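Local atomic coordinates of 2-hydroxychromene-2-carboxylate isomerase (Pseudomonas putida, PDB entry 2IMF), a protein that catalyses the reversible, glutathione-dependent isomerization of 2-hydroxychromene-2-carboxylate to trans-o-hydroxybenzylidenepyruvate in naphthalene degradation. Residues 4-9 with 33-38. Numbering follows the deposited sequence.
Sequences DFYFDF and RYNAID
Strands 4-7 and 33-36 run parallel, their axes 4.8 Å apart at closest approach and 21° from exact alignment, as the two strands of the beta-alpha-beta unit joined through helix 12-28 in the thioredoxin fold of this kappa-class enzyme. Phe5 N donates to Arg33 O, Asn35 N to Phe5 O, Phe7 N to Asn35 O and Ile37 N to Phe7 O. Phe5 O is gripped twice, since Asn35 ND2 also reaches it at 3.3 Å from above the carbonyl plane.

The same amide stacks on the Tyr6 ring, their planes 13° apart, with Asn35 CG 3.6 Å from Tyr6 CE2. Tyr6 CG is anti to its own carbonyl carbon (chi1 -66°), which lays the ring alongside Asn35, and Ile37 CD1 meets Tyr6 CB. A serine in place of Tyr6 would probably leave the Asn35 amide without its stacking surface and Arg163 without the phenol oxygen as hydrogen-bond partner. Arg163 also pairs with Asp4, whose carboxylate appears to lie over a face of the Arg33 guanidinium, a pairing of charges alone in which the exact place of Asp4 OD1 is doubtful.

On the sheet face toward helices 12-28 and 99-115, Phe5 CD2 touches Tyr34 CD2 at 3.6 Å. The Phe7 ring takes Ala36 CA over one face, in a CH-pi contact 4.0 Å from its centroid, while Tyr34 CB sits at its edge. Beyond the strands, near glutathione-binding Ser11, Asp8 OD1 is hydrogen-bonded to Ser86 OG, and one water donates to both Asp8 OD2 and Asp38 OD1, spanning the 4.4 Å between these two carboxylate oxygens.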
loop_
_atom_site.group_PDB
_atom_site.type_symbol
_atom_site.label_atom_id
_atom_site.label_comp_id
_atom_site.label_asym_id
_atom_site.label_seq_id
_atom_site.Cartn_x
_atom_site.Cartn_y
_atom_site.Cartn_z
ATOM N N ASP A 4 -10.536 -16.132 -4.681
ATOM C CA ASP A 4 -11.249 -15.210 -5.518
ATOM C C ASP A 4 -10.371 -13.976 -5.776
ATOM O O ASP A 4 -9.848 -13.388 -4.828
ATOM C CB ASP A 4 -12.556 -14.833 -4.838
ATOM C CG ASP A 4 -13.499 -16.054 -4.648
ATOM O OD1 ASP A 4 -13.365 -17.079 -5.383
ATOM O OD2 ASP A 4 -14.343 -15.990 -3.770
ATOM N N PHE A 5 -10.235 -13.620 -7.035
ATOM C CA PHE A 5 -9.406 -12.491 -7.479
ATOM C C PHE A 5 -10.223 -11.495 -8.201
ATOM O O PHE A 5 -10.870 -11.809 -9.219
ATOM C CB PHE A 5 -8.328 -13.100 -8.351
ATOM C CG PHE A 5 -7.396 -12.104 -9.021
ATOM C CD1 PHE A 5 -6.883 -10.964 -8.369
ATOM C CD2 PHE A 5 -6.922 -12.409 -10.320
ATOM C CE1 PHE A 5 -5.977 -10.102 -9.005
ATOM C CE2 PHE A 5 -6.013 -11.528 -10.968
ATOM C CZ PHE A 5 -5.588 -10.342 -10.290
ATOM N N TYR A 6 -10.111 -10.261 -7.736
ATOM C CA TYR A 6 -10.877 -9.144 -8.305
ATOM C C TYR A 6 -9.898 -8.157 -8.904
ATOM O O TYR A 6 -8.961 -7.720 -8.241
ATOM C CB TYR A 6 -11.673 -8.417 -7.230
ATOM C CG TYR A 6 -12.739 -9.274 -6.650
ATOM C CD1 TYR A 6 -12.468 -10.265 -5.639
ATOM C CD2 TYR A 6 -13.991 -9.218 -7.183
ATOM C CE1 TYR A 6 -13.477 -11.067 -5.122
ATOM C CE2 TYR A 6 -15.064 -10.081 -6.679
ATOM C CZ TYR A 6 -14.721 -10.962 -5.653
ATOM O OH TYR A 6 -15.742 -11.838 -5.175
ATOM N N PHE A 7 -10.063 -7.811 -10.172
ATOM C CA PHE A 7 -9.111 -6.962 -10.885
ATOM C C PHE A 7 -9.894 -6.081 -11.874
ATOM O O PHE A 7 -11.062 -6.363 -12.211
ATOM C CB PHE A 7 -8.065 -7.797 -11.651
ATOM C CG PHE A 7 -8.661 -8.632 -12.768
ATOM C CD1 PHE A 7 -9.243 -9.857 -12.514
ATOM C CD2 PHE A 7 -8.725 -8.157 -14.044
ATOM C CE1 PHE A 7 -9.797 -10.597 -13.546
ATOM C CE2 PHE A 7 -9.347 -8.850 -15.042
ATOM C CZ PHE A 7 -9.860 -10.105 -14.766
ATOM N N ASP A 8 -9.219 -5.028 -12.352
ATOM C CA ASP A 8 -9.670 -4.162 -13.470
ATOM C C ASP A 8 -8.418 -4.040 -14.347
ATOM O O ASP A 8 -7.318 -3.848 -13.807
ATOM C CB ASP A 8 -10.132 -2.805 -12.895
ATOM C CG ASP A 8 -10.678 -1.831 -13.950
ATOM O OD1 ASP A 8 -10.176 -1.854 -15.115
ATOM O OD2 ASP A 8 -11.519 -0.999 -13.596
ATOM N N PHE A 9 -8.524 -4.238 -15.663
ATOM C CA PHE A 9 -7.297 -4.211 -16.514
ATOM C C PHE A 9 -6.623 -2.829 -16.525
ATOM O O PHE A 9 -5.494 -2.766 -16.959
ATOM C CB PHE A 9 -7.605 -4.655 -17.960
ATOM C CG PHE A 9 -7.875 -6.130 -18.108
ATOM C CD1 PHE A 9 -6.869 -7.052 -17.856
ATOM C CD2 PHE A 9 -9.091 -6.551 -18.569
ATOM C CE1 PHE A 9 -7.094 -8.459 -18.022
ATOM C CE2 PHE A 9 -9.372 -7.949 -18.762
ATOM C CZ PHE A 9 -8.379 -8.872 -18.487
ATOM N N ARG A 33 -10.474 -18.044 -8.944
ATOM C CA ARG A 33 -11.725 -17.599 -9.494
ATOM C C ARG A 33 -11.571 -16.102 -9.894
ATOM O O ARG A 33 -11.489 -15.209 -9.007
ATOM C CB ARG A 33 -12.870 -17.815 -8.512
ATOM C CG ARG A 33 -14.184 -17.365 -9.043
ATOM C CD ARG A 33 -15.347 -17.745 -8.080
ATOM N NE ARG A 33 -14.976 -18.831 -7.173
ATOM C CZ ARG A 33 -15.349 -18.934 -5.890
ATOM N NH1 ARG A 33 -16.118 -18.024 -5.318
ATOM N NH2 ARG A 33 -14.934 -19.948 -5.165
ATOM N N TYR A 34 -11.554 -15.819 -11.196
ATOM C CA TYR A 34 -11.311 -14.444 -11.707
ATOM C C TYR A 34 -12.576 -13.617 -11.777
ATOM O O TYR A 34 -13.659 -14.132 -12.173
ATOM C CB TYR A 34 -10.759 -14.519 -13.106
ATOM C CG TYR A 34 -9.408 -15.116 -13.191
ATOM C CD1 TYR A 34 -9.283 -16.510 -13.341
ATOM C CD2 TYR A 34 -8.233 -14.352 -13.107
ATOM C CE1 TYR A 34 -8.032 -17.115 -13.439
ATOM C CE2 TYR A 34 -6.989 -14.966 -13.201
ATOM C CZ TYR A 34 -6.905 -16.362 -13.337
ATOM O OH TYR A 34 -5.681 -16.948 -13.446
ATOM N N ASN A 35 -12.485 -12.345 -11.389
ATOM C CA ASN A 35 -13.586 -11.447 -11.454
ATOM C C ASN A 35 -13.111 -10.097 -12.013
ATOM O O ASN A 35 -12.493 -9.321 -11.295
ATOM C CB ASN A 35 -14.152 -11.214 -10.032
ATOM C CG ASN A 35 -14.642 -12.521 -9.351
ATOM O OD1 ASN A 35 -15.756 -12.991 -9.601
ATOM N ND2 ASN A 35 -13.773 -13.126 -8.580
ATOM N N ALA A 36 -13.509 -9.782 -13.245
ATOM C CA ALA A 36 -13.200 -8.451 -13.833
ATOM C C ALA A 36 -14.268 -7.477 -13.401
ATOM O O ALA A 36 -15.471 -7.733 -13.622
ATOM C CB ALA A 36 -13.127 -8.507 -15.363
ATOM N N ILE A 37 -13.858 -6.373 -12.751
ATOM C CA ILE A 37 -14.843 -5.426 -12.217
ATOM C C ILE A 37 -14.451 -3.996 -12.500
ATOM O O ILE A 37 -13.313 -3.702 -12.853
ATOM C CB ILE A 37 -15.044 -5.530 -10.657
ATOM C CG1 ILE A 37 -13.675 -5.349 -9.930
ATOM C CG2 ILE A 37 -15.541 -6.942 -10.314
ATOM C CD1 ILE A 37 -13.840 -5.236 -8.374
ATOM N N ASP A 38 -15.405 -3.109 -12.349
ATOM C CA ASP A 38 -15.206 -1.695 -12.663
ATOM C C ASP A 38 -14.691 -0.923 -11.462
ATOM O O ASP A 38 -15.501 -0.527 -10.568
ATOM C CB ASP A 38 -16.525 -1.104 -13.176
ATOM C CG ASP A 38 -16.375 0.298 -13.725
ATOM O OD1 ASP A 38 -15.407 0.998 -13.505
ATOM O OD2 ASP A 38 -17.352 0.802 -14.348
HETATM O O HOH W 1 -12.834 1.173 -14.363
#